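Local coordinates for single-stranded DNA-binding protein DdrB (Deinococcus radiodurans, PDB 4NOE) that binds single-stranded DNA and assists the accurate annealing of complementary strands, probably as part of the response to DNA damage, at residues Ile11-Ala16 / Leu38-Gly43. Numbering follows the deposited sequence.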
loop_
_atom_site.group_PDB
_atom_site.type_symbol
_atom_site.label_atom_id
_atom_site.label_comp_id
_atom_site.label_asym_id
_atom_site.label_seq_id
_atom_site.Cartn_x
_atom_site.Cartn_y
_atom_site.Cartn_z
ATOM N N ILE E 11 -24.249 -11.607 19.099
ATOM C CA ILE E 11 -24.186 -10.172 18.994
ATOM C C ILE E 11 -25.630 -9.761 18.725
ATOM O O ILE E 11 -26.232 -10.201 17.743
ATOM C CB ILE E 11 -23.311 -9.735 17.821
ATOM C CG1 ILE E 11 -21.868 -10.208 18.017
ATOM C CG2 ILE E 11 -23.353 -8.216 17.677
ATOM C CD1 ILE E 11 -21.174 -9.589 19.234
ATOM N N THR E 12 -26.203 -8.958 19.610
ATOM C CA THR E 12 -27.618 -8.628 19.519
ATOM C C THR E 12 -27.874 -7.589 18.434
ATOM O O THR E 12 -26.939 -7.084 17.798
ATOM C CB THR E 12 -28.148 -8.063 20.865
ATOM O OG1 THR E 12 -27.607 -6.748 21.068
ATOM C CG2 THR E 12 -27.721 -8.954 22.021
ATOM N N ASP E 13 -29.144 -7.244 18.245
ATOM C CA ASP E 13 -29.523 -6.205 17.288
ATOM C C ASP E 13 -28.907 -4.863 17.669
ATOM O O ASP E 13 -28.755 -3.994 16.819
ATOM C CB ASP E 13 -31.047 -6.077 17.216
ATOM C CG ASP E 13 -31.675 -5.822 18.577
ATOM O OD1 ASP E 13 -31.434 -6.613 19.513
ATOM O OD2 ASP E 13 -32.403 -4.823 18.722
ATOM N N LEU E 14 -28.545 -4.701 18.941
ATOM C CA LEU E 14 -27.867 -3.481 19.404
ATOM C C LEU E 14 -26.353 -3.672 19.460
ATOM O O LEU E 14 -25.628 -2.852 20.044
ATOM C CB LEU E 14 -28.375 -3.068 20.790
ATOM C CG LEU E 14 -29.449 -1.981 20.927
ATOM C CD1 LEU E 14 -29.899 -1.397 19.592
ATOM C CD2 LEU E 14 -30.639 -2.494 21.704
ATOM N N GLY E 15 -25.864 -4.748 18.856
ATOM C CA GLY E 15 -24.429 -4.979 18.810
ATOM C C GLY E 15 -23.821 -5.526 20.094
ATOM O O GLY E 15 -22.611 -5.801 20.147
ATOM N N ALA E 16 -24.651 -5.717 21.118
ATOM C CA ALA E 16 -24.158 -6.179 22.418
ATOM C C ALA E 16 -23.717 -7.628 22.409
ATOM O O ALA E 16 -24.329 -8.469 21.739
ATOM C CB ALA E 16 -25.214 -5.964 23.522
ATOM N N LEU E 38 -34.861 -12.254 16.039
ATOM C CA LEU E 38 -34.670 -10.913 16.595
ATOM C C LEU E 38 -33.501 -10.195 15.922
ATOM O O LEU E 38 -33.192 -9.049 16.256
ATOM C CB LEU E 38 -34.447 -10.970 18.110
ATOM C CG LEU E 38 -35.609 -11.511 18.949
ATOM C CD1 LEU E 38 -35.242 -11.508 20.425
ATOM C CD2 LEU E 38 -36.890 -10.713 18.705
ATOM N N GLY E 39 -32.853 -10.876 14.980
ATOM C CA GLY E 39 -31.701 -10.312 14.294
ATOM C C GLY E 39 -30.412 -10.479 15.082
ATOM O O GLY E 39 -29.416 -9.816 14.802
ATOM N N TRP E 40 -30.411 -11.363 16.070
ATOM C CA TRP E 40 -29.167 -11.652 16.762
ATOM C C TRP E 40 -28.337 -12.609 15.920
ATOM O O TRP E 40 -28.877 -13.527 15.308
ATOM C CB TRP E 40 -29.420 -12.301 18.118
ATOM C CG TRP E 40 -30.078 -11.435 19.129
ATOM C CD1 TRP E 40 -30.832 -10.306 18.904
ATOM C CD2 TRP E 40 -30.068 -11.637 20.544
ATOM N NE1 TRP E 40 -31.293 -9.803 20.102
ATOM C CE2 TRP E 40 -30.835 -10.598 21.120
ATOM C CE3 TRP E 40 -29.486 -12.592 21.379
ATOM C CZ2 TRP E 40 -31.028 -10.495 22.498
ATOM C CZ3 TRP E 40 -29.683 -12.493 22.741
ATOM C CH2 TRP E 40 -30.447 -11.446 23.289
ATOM N N THR E 41 -27.025 -12.405 15.911
ATOM C CA THR E 41 -26.128 -13.278 15.168
ATOM C C THR E 41 -25.080 -13.856 16.092
ATOM O O THR E 41 -24.789 -13.284 17.147
ATOM C CB THR E 41 -25.396 -12.514 14.036
ATOM O OG1 THR E 41 -24.665 -11.412 14.591
ATOM C CG2 THR E 41 -26.387 -11.999 13.023
ATOM N N SER E 42 -24.496 -14.982 15.694
ATOM C CA SER E 42 -23.436 -15.606 16.483
ATOM C C SER E 42 -22.226 -15.888 15.608
ATOM O O SER E 42 -22.348 -16.548 14.580
ATOM C CB SER E 42 -23.924 -16.921 17.066
ATOM O OG SER E 42 -22.925 -17.471 17.911
ATOM N N GLY E 43 -21.052 -15.401 15.998
ATOM C CA GLY E 43 -19.867 -15.633 15.184
ATOM C C GLY E 43 -19.813 -14.684 13.999
ATOM O O GLY E 43 -20.632 -13.767 13.903
#
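The indole of Trp-40 lies against the side chain of Thr-12, and beside it the backbones of Ile-11 and Thr-41 pair as a single antiparallel hydrogen-bonded bridge. Ile-11 N donates to Thr-41 O at 2.6 Å; the return bond from Thr-41 N to Ile-11 O is less certain, because the position of that oxygen is doubtful. The Trp-40 side chain leaves CB with CG anti to the carbonyl carbon of Trp-40 (chi1 -67°), which lays the ring system alongside Thr-12, pointing the same way. CG and CD1 pass the CA of Thr-12, CD1 also nears the backbone N of Asp-13, and Thr-12 CB comes to 3.7 Å from both NE1 and CE2 of Trp-40. Farther out, CD2 and the six-membered ring as far as CZ2 and CH2 all have Thr-12 CG2 as their nearest partner, closest at CE2 and CZ2. This methyl sits over the ring centre, a CH-pi contact 3.6 Å from the Trp-40 centroid and 11° off the normal. On the opposite face, Leu-38 CD1 sits toward the rim. Trp-40 NE1 makes a weak, bent bond to Asp-13 OD1 (3.2 Å, 129°), the carboxylate plane nearly parallel to the ring; the other oxygen, OD2, bonds to Tyr-144 OH of a second subunit. A leucine in place of Trp-40 would probably leave the methyl of Thr-12 without its aromatic face and Asp-13 OD1 without the indole N-H. Thr-12 OG1 serves its own loop, accepting from the backbone N of Leu-14 and of Ala-16, while Thr-41 OG1 and Thr-12 O both bond to Arg-82. Some 17 Å from the bound DNA at nearest atoms, the contact packs the hairpin turn between strands 6-11 and 17-22, an ST turn overlapping a type I beta turn, against the Schellman motif at Gly-39 that ends helix 28-37.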